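Local coordinates for protein Exo-1,3/1,4-beta-glucanase (Pseudoalteromonas sp., PDB 3RRX) that probably hydrolyses beta-1,3 and beta-1,4 glucosidic linkages from the ends of glucans, as a family 3 glycoside hydrolase that binds calcium and sodium, at residues D137-I142 and G190-G195; V485-E490 and L502-E507; N8-N13 and G238-H243. The protein carries 1 engineered substitution. All blocks are in the same frame, centred on the assembly; numbering follows the deposited sequence.

Contact 1: D137-I142 and G190-G195; sequences DLIKRI and GEMVTG
Lys-140 and Gly-195 mark the point where helices 136-151 and 182-197 come together, their CA atoms 4.4 Å apart. The local axes approach to 7.2 Å and cross at -32°. Two CA-H...O contacts join the backbones at this short spacing: the CA of Lys-140 faces Glu-191 O, and the CA of Gly-195 lies 3.4 Å from Lys-140 O. A side chain on Gly-195 would run into that carbonyl, which makes glycine the fitting residue here.

Apolar packing lies beside it. The CG2 branch of Ile-139, anti to the backbone N, rests 3.8 Å from Met-192 CB, and the two side chains cross at about a right angle.

The polar part is indirect. With chi1 at -169° and an extended chain beyond CG, Lys-140 runs across Glu-191 and Thr-194, its CE reaching 3.5 Å from Thr-194 OG1. Its NZ donates to a water (3.1 Å), which in turn donates to Glu-191 OE1 (2.9 Å) and also bonds Thr-194 OG1. The direct charge partner of NZ is Asp-199. Were an alanine to stand here in place of Lys-140, the salt bridge to Asp-199 and the lysine donor of the bridging water would be gone, and the side of Thr-194 would probably lose its cover.

The chemistry thus implies a helix pair of the barrel domain whose close approach glycine permits, apolar on one flank and joined through water on the other.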
loop_
_atom_site.group_PDB
_atom_site.type_symbol
_atom_site.label_atom_id
_atom_site.label_comp_id
_atom_site.label_asym_id
_atom_site.label_seq_id
_atom_site.Cartn_x
_atom_site.Cartn_y
_atom_site.Cartn_z
ATOM N N ASP A 137 6.321 -14.950 -6.138
ATOM C CA ASP A 137 7.382 -14.462 -7.021
ATOM C C ASP A 137 6.999 -13.103 -7.606
ATOM O O ASP A 137 7.836 -12.212 -7.746
ATOM C CB ASP A 137 7.632 -15.462 -8.153
ATOM C CG ASP A 137 8.544 -14.907 -9.241
ATOM O OD1 ASP A 137 9.678 -14.498 -8.918
ATOM O OD2 ASP A 137 8.122 -14.876 -10.419
ATOM N N LEU A 138 5.724 -12.959 -7.947
ATOM C CA LEU A 138 5.189 -11.705 -8.457
ATOM C C LEU A 138 5.399 -10.593 -7.445
ATOM O O LEU A 138 5.836 -9.500 -7.801
ATOM C CB LEU A 138 3.691 -11.842 -8.748
ATOM C CG LEU A 138 2.949 -10.593 -9.244
ATOM C CD1 LEU A 138 3.369 -10.243 -10.666
ATOM C CD2 LEU A 138 1.433 -10.801 -9.180
ATOM N N ILE A 139 5.085 -10.884 -6.180
ATOM C CA ILE A 139 5.242 -9.903 -5.107
ATOM C C ILE A 139 6.691 -9.429 -5.026
ATOM O O ILE A 139 6.954 -8.231 -4.916
ATOM C CB ILE A 139 4.809 -10.473 -3.733
ATOM C CG1 ILE A 139 3.331 -10.879 -3.755
ATOM C CG2 ILE A 139 5.082 -9.456 -2.601
ATOM C CD1 ILE A 139 2.407 -9.767 -4.173
ATOM N N LYS A 140 7.632 -10.368 -5.080
ATOM C CA LYS A 140 9.047 -10.003 -4.998
ATOM C C LYS A 140 9.453 -9.086 -6.157
ATOM O O LYS A 140 10.166 -8.100 -5.964
ATOM C CB LYS A 140 9.945 -11.254 -4.938
ATOM C CG LYS A 140 11.406 -10.946 -4.578
ATOM C CD LYS A 140 12.243 -12.214 -4.465
ATOM C CE LYS A 140 13.647 -11.916 -3.920
ATOM N NZ LYS A 140 14.315 -13.162 -3.441
ATOM N N ARG A 141 8.998 -9.403 -7.364
ATOM C CA ARG A 141 9.334 -8.576 -8.523
ATOM C C ARG A 141 8.737 -7.171 -8.431
ATOM O O ARG A 141 9.355 -6.191 -8.867
ATOM C CB ARG A 141 8.909 -9.270 -9.826
ATOM C CG ARG A 141 9.731 -10.534 -10.132
ATOM C CD ARG A 141 9.342 -11.161 -11.473
ATOM N NE ARG A 141 8.145 -11.979 -11.361
ATOM C CZ ARG A 141 7.107 -11.915 -12.194
ATOM N NH1 ARG A 141 7.110 -11.062 -13.207
ATOM N NH2 ARG A 141 6.063 -12.709 -12.011
ATOM N N ILE A 142 7.533 -7.074 -7.870
ATOM C CA ILE A 142 6.905 -5.773 -7.653
ATOM C C ILE A 142 7.755 -4.954 -6.674
ATOM O O ILE A 142 7.962 -3.752 -6.860
ATOM C CB ILE A 142 5.435 -5.915 -7.161
ATOM C CG1 ILE A 142 4.557 -6.476 -8.294
ATOM C CG2 ILE A 142 4.891 -4.568 -6.700
ATOM C CD1 ILE A 142 3.079 -6.701 -7.917
ATOM N N GLY A 190 7.528 -11.201 3.554
ATOM C CA GLY A 190 8.968 -11.346 3.401
ATOM C C GLY A 190 9.416 -11.186 1.959
ATOM O O GLY A 190 10.530 -10.714 1.693
ATOM N N GLU A 191 8.553 -11.577 1.025
ATOM C CA GLU A 191 8.865 -11.432 -0.397
ATOM C C GLU A 191 8.961 -9.952 -0.797
ATOM O O GLU A 191 9.872 -9.550 -1.533
ATOM C CB GLU A 191 7.823 -12.137 -1.266
ATOM C CG GLU A 191 7.680 -13.623 -1.003
ATOM C CD GLU A 191 8.881 -14.428 -1.463
ATOM O OE1 GLU A 191 9.757 -13.874 -2.173
ATOM O OE2 GLU A 191 8.951 -15.622 -1.108
ATOM N N MET A 192 8.018 -9.140 -0.323
ATOM C CA MET A 192 8.051 -7.708 -0.632
ATOM C C MET A 192 9.293 -7.059 -0.004
ATOM O O MET A 192 9.956 -6.233 -0.631
ATOM C CB MET A 192 6.770 -7.020 -0.159
ATOM C CG MET A 192 6.636 -5.563 -0.587
ATOM S SD MET A 192 6.671 -5.357 -2.387
ATOM C CE MET A 192 6.577 -3.569 -2.515
ATOM N N VAL A 193 9.614 -7.446 1.229
ATOM C CA VAL A 193 10.783 -6.901 1.914
ATOM C C VAL A 193 12.075 -7.200 1.140
ATOM O O VAL A 193 12.875 -6.301 0.895
ATOM C CB VAL A 193 10.892 -7.416 3.370
ATOM C CG1 VAL A 193 12.261 -7.088 3.970
ATOM C CG2 VAL A 193 9.749 -6.830 4.236
ATOM N N THR A 194 12.279 -8.454 0.746
ATOM C CA THR A 194 13.490 -8.807 -0.004
ATOM C C THR A 194 13.484 -8.213 -1.418
ATOM O O THR A 194 14.540 -7.924 -1.981
ATOM C CB THR A 194 13.721 -10.336 -0.077
ATOM O OG1 THR A 194 12.599 -10.962 -0.692
ATOM C CG2 THR A 194 13.931 -10.942 1.328
ATOM N N GLY A 195 12.297 -8.027 -1.994
ATOM C CA GLY A 195 12.196 -7.367 -3.290
ATOM C C GLY A 195 12.717 -5.942 -3.204
ATOM O O GLY A 195 13.431 -5.465 -4.080
HETATM O O HOH W 1 12.484 -14.113 -1.086
#

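Contact 2: V485-E490 and L502-E507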
loop_
_atom_site.group_PDB
_atom_site.type_symbol
_atom_site.label_atom_id
_atom_site.label_comp_id
_atom_site.label_asym_id
_atom_site.label_seq_id
_atom_site.Cartn_x
_atom_site.Cartn_y
_atom_site.Cartn_z
ATOM N N VAL A 485 -19.858 -3.744 -18.518
ATOM C CA VAL A 485 -20.244 -2.621 -17.681
ATOM C C VAL A 485 -19.266 -2.489 -16.520
ATOM O O VAL A 485 -19.153 -3.390 -15.684
ATOM C CB VAL A 485 -21.679 -2.790 -17.173
ATOM C CG1 VAL A 485 -22.092 -1.596 -16.331
ATOM C CG2 VAL A 485 -22.651 -2.982 -18.364
ATOM N N VAL A 486 -18.539 -1.376 -16.487
ATOM C CA VAL A 486 -17.496 -1.175 -15.474
ATOM C C VAL A 486 -17.998 -0.220 -14.392
ATOM O O VAL A 486 -18.223 0.969 -14.646
ATOM C CB VAL A 486 -16.195 -0.603 -16.069
ATOM C CG1 VAL A 486 -15.072 -0.674 -15.022
ATOM C CG2 VAL A 486 -15.785 -1.357 -17.345
ATOM N N ILE A 487 -18.181 -0.753 -13.188
ATOM C CA ILE A 487 -18.810 -0.011 -12.107
ATOM C C ILE A 487 -18.005 -0.265 -10.848
ATOM O O ILE A 487 -17.187 -1.177 -10.822
ATOM C CB ILE A 487 -20.261 -0.515 -11.873
ATOM C CG1 ILE A 487 -20.250 -1.998 -11.497
ATOM C CG2 ILE A 487 -21.100 -0.284 -13.114
ATOM C CD1 ILE A 487 -21.594 -2.548 -10.973
ATOM N N GLY A 488 -18.234 0.519 -9.799
ATOM C CA GLY A 488 -17.530 0.271 -8.546
ATOM C C GLY A 488 -17.551 1.413 -7.550
ATOM O O GLY A 488 -18.270 2.403 -7.723
ATOM N N GLU A 489 -16.762 1.263 -6.490
ATOM C CA GLU A 489 -16.629 2.305 -5.479
ATOM C C GLU A 489 -15.867 3.489 -6.054
ATOM O O GLU A 489 -15.042 3.322 -6.953
ATOM C CB GLU A 489 -15.841 1.786 -4.278
ATOM C CG GLU A 489 -16.465 0.614 -3.547
ATOM C CD GLU A 489 -15.723 0.296 -2.254
ATOM O OE1 GLU A 489 -14.574 -0.205 -2.317
ATOM O OE2 GLU A 489 -16.293 0.555 -1.174
ATOM N N GLU A 490 -16.138 4.679 -5.522
ATOM C CA GLU A 490 -15.315 5.848 -5.811
ATOM C C GLU A 490 -14.022 5.666 -5.022
ATOM O O GLU A 490 -13.995 4.911 -4.059
ATOM C CB GLU A 490 -16.017 7.124 -5.344
ATOM C CG GLU A 490 -17.356 7.403 -6.031
ATOM C CD GLU A 490 -17.194 7.791 -7.482
ATOM O OE1 GLU A 490 -16.082 8.215 -7.868
ATOM O OE2 GLU A 490 -18.175 7.673 -8.242
ATOM N N LEU A 502 -22.991 -2.714 4.186
ATOM C CA LEU A 502 -22.274 -3.483 3.164
ATOM C C LEU A 502 -22.870 -3.403 1.757
ATOM O O LEU A 502 -22.219 -3.788 0.782
ATOM C CB LEU A 502 -22.160 -4.953 3.573
ATOM C CG LEU A 502 -21.179 -5.325 4.683
ATOM C CD1 LEU A 502 -21.111 -6.845 4.830
ATOM C CD2 LEU A 502 -19.792 -4.740 4.396
ATOM N N GLU A 503 -24.112 -2.942 1.636
ATOM C CA GLU A 503 -24.720 -2.866 0.305
ATOM C C GLU A 503 -24.070 -1.818 -0.589
ATOM O O GLU A 503 -23.938 -0.654 -0.214
ATOM C CB GLU A 503 -26.232 -2.628 0.362
ATOM C CG GLU A 503 -26.824 -2.443 -1.036
ATOM C CD GLU A 503 -28.346 -2.475 -1.055
ATOM O OE1 GLU A 503 -28.967 -2.263 0.004
ATOM O OE2 GLU A 503 -28.912 -2.722 -2.137
ATOM N N PHE A 504 -23.687 -2.237 -1.789
ATOM C CA PHE A 504 -23.061 -1.345 -2.751
ATOM C C PHE A 504 -24.029 -0.210 -3.107
ATOM O O PHE A 504 -25.204 -0.452 -3.392
ATOM C CB PHE A 504 -22.662 -2.150 -3.992
ATOM C CG PHE A 504 -22.058 -1.326 -5.097
ATOM C CD1 PHE A 504 -20.858 -0.642 -4.903
ATOM C CD2 PHE A 504 -22.667 -1.267 -6.341
ATOM C CE1 PHE A 504 -20.301 0.120 -5.935
ATOM C CE2 PHE A 504 -22.119 -0.516 -7.377
ATOM C CZ PHE A 504 -20.926 0.180 -7.173
ATOM N N GLN A 505 -23.544 1.028 -3.075
ATOM C CA GLN A 505 -24.372 2.177 -3.453
ATOM C C GLN A 505 -25.776 2.130 -2.827
ATOM O O GLN A 505 -26.774 2.420 -3.501
ATOM C CB GLN A 505 -24.511 2.257 -4.980
ATOM C CG GLN A 505 -23.220 2.582 -5.722
ATOM C CD GLN A 505 -23.417 2.663 -7.223
ATOM O OE1 GLN A 505 -24.423 2.186 -7.757
ATOM N NE2 GLN A 505 -22.454 3.271 -7.915
ATOM N N HIS A 506 -25.852 1.794 -1.544
ATOM C CA HIS A 506 -27.143 1.625 -0.885
ATOM C C HIS A 506 -28.043 2.855 -1.002
ATOM O O HIS A 506 -29.260 2.740 -0.970
ATOM C CB HIS A 506 -26.970 1.213 0.586
ATOM C CG HIS A 506 -26.225 2.208 1.417
ATOM N ND1 HIS A 506 -26.793 3.383 1.858
ATOM C CD2 HIS A 506 -24.963 2.193 1.905
ATOM C CE1 HIS A 506 -25.908 4.056 2.573
ATOM N NE2 HIS A 506 -24.789 3.355 2.616
ATOM N N GLU A 507 -27.439 4.025 -1.157
ATOM C CA GLU A 507 -28.195 5.274 -1.193
ATOM C C GLU A 507 -28.828 5.575 -2.559
ATOM O O GLU A 507 -29.873 6.218 -2.626
ATOM C CB GLU A 507 -27.298 6.438 -0.756
ATOM C CG GLU A 507 -27.989 7.787 -0.702
ATOM C CD GLU A 507 -29.007 7.877 0.418
ATOM O OE1 GLU A 507 -28.880 7.114 1.403
ATOM O OE2 GLU A 507 -29.934 8.708 0.311
HETATM O O HOH W 2 -19.951 4.191 -6.612
#
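Phe-504 projects from the loop after strand 482-488 and sets the rim of its ring against the backbone at Gly-488. Its CG stands anti to the backbone N (chi1 177°), which carries the ring out to the strand end, where CE1 comes 3.4 Å from Gly-488 C. The Gly-488 carbonyl oxygen lies in the ring plane at the edge, 3.5 Å from CZ, so the partly positive C-H rim meets a partly negative oxygen. Gly-488 itself has backbone angles at which a side chain would jam against the preceding carbonyl.

Ile-487 holds CG1 between its backbone N and carbonyl carbon (chi1 60°), a less common choice that brings CD1 to 4.2 Å from Phe-504 CE2, at an oblique approach. Phe-529 of the adjacent strand 525-530 packs edge-to-face with the same ring.

Gln-505, with positive phi and psi, folds back over Phe-504: its CG sits 3.5 Å above the ring plane, over the centre. Its amide then divides its work. NE2 donates to a water 3.0 Å away that also donates to Gly-488 O (2.7 Å), while OE1 accepts from Ala-511 N in helix 510-520.

Strand 482-488, this loop, helix 510-520 and the parallel neighbouring strand 525-530 form a beta-alpha-beta crossover unit of the six-stranded sheet in the family 3 C-terminal domain, and the contact packs the connecting loop against the strand's C-terminal end.

Contact 3: N8-N13 and G238-H243; sequences NWPYVN and GLRDIH
Trp-9 and Arg-240 meet through two different first torsions: Trp-9 CG lies anti to its carbonyl carbon (chi1 -65°), swinging the indole over to the helix, whereas Arg-240 CG is anti to the backbone N (chi1 -178°) and its chain bends at chi3 (65°), turning the guanidinium toward Asn-8. The aliphatic base of the arginine lies flat on the indole. Its CB stands 3.7 Å from the centroid of the six-membered ring, almost on the normal, a CH-pi contact, and CG follows at 3.7 Å from Trp-9 CE3. The guanidinium plane is steeply inclined to the indole, so this is no stack of flat groups.

At the far end, Arg-240 NH1 donates to Asn-8 O (2.9 Å), from a position tilted from the carbonyl plane, and a water links NH1 to Asn-8 N. Asp-241, next in the same helix, forms a side-on salt bridge on the other edge: Arg-240 NE reaches Asp-241 OD1 at 2.9 Å, and Arg-240 NH2 reaches OD2. This pairing limits rotation of the guanidinium and probably offsets its charge.

Asn-8 to Pro-10 are thereby held against helix 236-243, with Trp-9 NE1 hydrogen-bonded to Glu-236 there. The indole also touches Val-280 of helix 274-284, and Arg-240 touches Phe-248 of helix 245-252.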
loop_
_atom_site.group_PDB
_atom_site.type_symbol
_atom_site.label_atom_id
_atom_site.label_comp_id
_atom_site.label_asym_id
_atom_site.label_seq_id
_atom_site.Cartn_x
_atom_site.Cartn_y
_atom_site.Cartn_z
ATOM N N ASN A 8 3.843 -15.954 25.189
ATOM C CA ASN A 8 5.175 -15.966 24.593
ATOM C C ASN A 8 5.134 -15.763 23.080
ATOM O O ASN A 8 4.436 -16.477 22.358
ATOM C CB ASN A 8 5.931 -17.256 24.943
ATOM C CG ASN A 8 6.286 -17.346 26.426
ATOM O OD1 ASN A 8 6.780 -16.385 27.024
ATOM N ND2 ASN A 8 6.031 -18.506 27.025
ATOM N N TRP A 9 5.893 -14.780 22.616
ATOM C CA TRP A 9 6.019 -14.503 21.197
ATOM C C TRP A 9 7.314 -15.129 20.689
ATOM O O TRP A 9 8.320 -15.140 21.402
ATOM C CB TRP A 9 6.074 -12.994 20.984
ATOM C CG TRP A 9 4.810 -12.260 21.354
ATOM C CD1 TRP A 9 4.265 -12.116 22.603
ATOM C CD2 TRP A 9 3.956 -11.535 20.458
ATOM N NE1 TRP A 9 3.114 -11.354 22.532
ATOM C CE2 TRP A 9 2.908 -10.985 21.227
ATOM C CE3 TRP A 9 3.981 -11.295 19.077
ATOM C CZ2 TRP A 9 1.897 -10.206 20.662
ATOM C CZ3 TRP A 9 2.980 -10.515 18.518
ATOM C CH2 TRP A 9 1.948 -9.985 19.311
ATOM N N PRO A 10 7.308 -15.640 19.450
ATOM C CA PRO A 10 8.507 -16.297 18.922
ATOM C C PRO A 10 9.591 -15.296 18.512
ATOM O O PRO A 10 9.280 -14.183 18.073
ATOM C CB PRO A 10 7.976 -17.013 17.678
ATOM C CG PRO A 10 6.870 -16.128 17.204
ATOM C CD PRO A 10 6.205 -15.632 18.472
ATOM N N TYR A 11 10.853 -15.687 18.661
ATOM C CA TYR A 11 11.955 -14.886 18.135
ATOM C C TYR A 11 12.017 -15.099 16.622
ATOM O O TYR A 11 12.125 -16.238 16.148
ATOM C CB TYR A 11 13.278 -15.284 18.801
ATOM C CG TYR A 11 14.481 -14.471 18.352
ATOM C CD1 TYR A 11 14.863 -13.323 19.035
ATOM C CD2 TYR A 11 15.242 -14.864 17.262
ATOM C CE1 TYR A 11 15.970 -12.578 18.635
ATOM C CE2 TYR A 11 16.353 -14.127 16.857
ATOM C CZ TYR A 11 16.711 -12.993 17.549
ATOM O OH TYR A 11 17.801 -12.255 17.143
ATOM N N VAL A 12 11.932 -14.015 15.856
ATOM C CA VAL A 12 11.812 -14.147 14.403
ATOM C C VAL A 12 12.905 -13.420 13.607
ATOM O O VAL A 12 12.882 -13.421 12.382
ATOM C CB VAL A 12 10.411 -13.717 13.897
ATOM C CG1 VAL A 12 9.319 -14.640 14.489
ATOM C CG2 VAL A 12 10.141 -12.256 14.242
ATOM N N ASN A 13 13.868 -12.822 14.296
ATOM C CA ASN A 13 14.988 -12.187 13.609
ATOM C C ASN A 13 16.124 -13.187 13.382
ATOM O O ASN A 13 17.238 -12.982 13.852
ATOM C CB ASN A 13 15.486 -10.971 14.406
ATOM C CG ASN A 13 16.599 -10.212 13.689
ATOM O OD1 ASN A 13 16.557 -10.025 12.474
ATOM N ND2 ASN A 13 17.608 -9.792 14.440
ATOM N N GLY A 238 -4.314 -13.667 20.256
ATOM C CA GLY A 238 -4.960 -13.375 18.985
ATOM C C GLY A 238 -4.201 -12.299 18.237
ATOM O O GLY A 238 -4.057 -12.346 17.007
ATOM N N LEU A 239 -3.706 -11.317 18.983
ATOM C CA LEU A 239 -2.877 -10.271 18.394
ATOM C C LEU A 239 -1.657 -10.889 17.720
ATOM O O LEU A 239 -1.275 -10.490 16.619
ATOM C CB LEU A 239 -2.446 -9.256 19.461
ATOM C CG LEU A 239 -1.945 -7.907 18.936
ATOM C CD1 LEU A 239 -3.073 -7.119 18.241
ATOM C CD2 LEU A 239 -1.336 -7.070 20.055
ATOM N N ARG A 240 -1.051 -11.867 18.399
ATOM C CA ARG A 240 0.104 -12.610 17.888
ATOM C C ARG A 240 -0.246 -13.462 16.661
ATOM O O ARG A 240 0.375 -13.334 15.603
ATOM C CB ARG A 240 0.666 -13.516 19.008
ATOM C CG ARG A 240 1.915 -14.326 18.642
ATOM C CD ARG A 240 2.188 -15.414 19.705
ATOM N NE ARG A 240 1.117 -16.416 19.726
ATOM C CZ ARG A 240 0.910 -17.279 20.722
ATOM N NH1 ARG A 240 1.701 -17.276 21.785
ATOM N NH2 ARG A 240 -0.088 -18.148 20.652
ATOM N N ASP A 241 -1.251 -14.319 16.801
ATOM C CA ASP A 241 -1.521 -15.337 15.785
ATOM C C ASP A 241 -2.298 -14.825 14.571
ATOM O O ASP A 241 -2.174 -15.375 13.473
ATOM C CB ASP A 241 -2.259 -16.516 16.406
ATOM C CG ASP A 241 -1.405 -17.262 17.418
ATOM O OD1 ASP A 241 -0.158 -17.236 17.304
ATOM O OD2 ASP A 241 -1.986 -17.866 18.325
ATOM N N ILE A 242 -3.110 -13.791 14.761
ATOM C CA ILE A 242 -3.826 -13.224 13.622
ATOM C C ILE A 242 -3.122 -12.002 13.033
ATOM O O ILE A 242 -2.885 -11.949 11.834
ATOM C CB ILE A 242 -5.277 -12.863 13.962
ATOM C CG1 ILE A 242 -6.016 -14.096 14.499
ATOM C CG2 ILE A 242 -6.004 -12.316 12.722
ATOM C CD1 ILE A 242 -7.465 -13.832 14.813
ATOM N N HIS A 243 -2.779 -11.027 13.868
ATOM C CA HIS A 243 -2.395 -9.713 13.338
ATOM C C HIS A 243 -0.899 -9.493 13.117
ATOM O O HIS A 243 -0.496 -8.527 12.456
ATOM C CB HIS A 243 -3.018 -8.609 14.198
ATOM C CG HIS A 243 -4.516 -8.612 14.144
ATOM N ND1 HIS A 243 -5.221 -8.091 13.076
ATOM C CD2 HIS A 243 -5.440 -9.132 14.987
ATOM C CE1 HIS A 243 -6.517 -8.267 13.279
ATOM N NE2 HIS A 243 -6.676 -8.903 14.428
HETATM O O HOH W 3 1.869 -18.499 24.823
#

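How the contacts relate
Contacts 1 and 2 are buried, whereas contact 3 is only partly so and lies nearer the surface. Contact 1 joins two helices of the N-terminal barrel domain, and contact 3 ties the N-terminal segment to another helix of that domain; along the chain, contact 1 is nested within the loop that contact 3 closes, their centres about 22 Å apart. Contact 2 belongs to the family 3 C-terminal domain, about 32 Å from contact 1 between centres, on the opposite side of the chain's centre. Chemistry follows place: close backbones at the helix pair, an aromatic edge at the strand end, and, at the more exposed terminal segment, arginine packing on an indole and a direct hydrogen bond to a backbone carbonyl. A water bridges the segments in each.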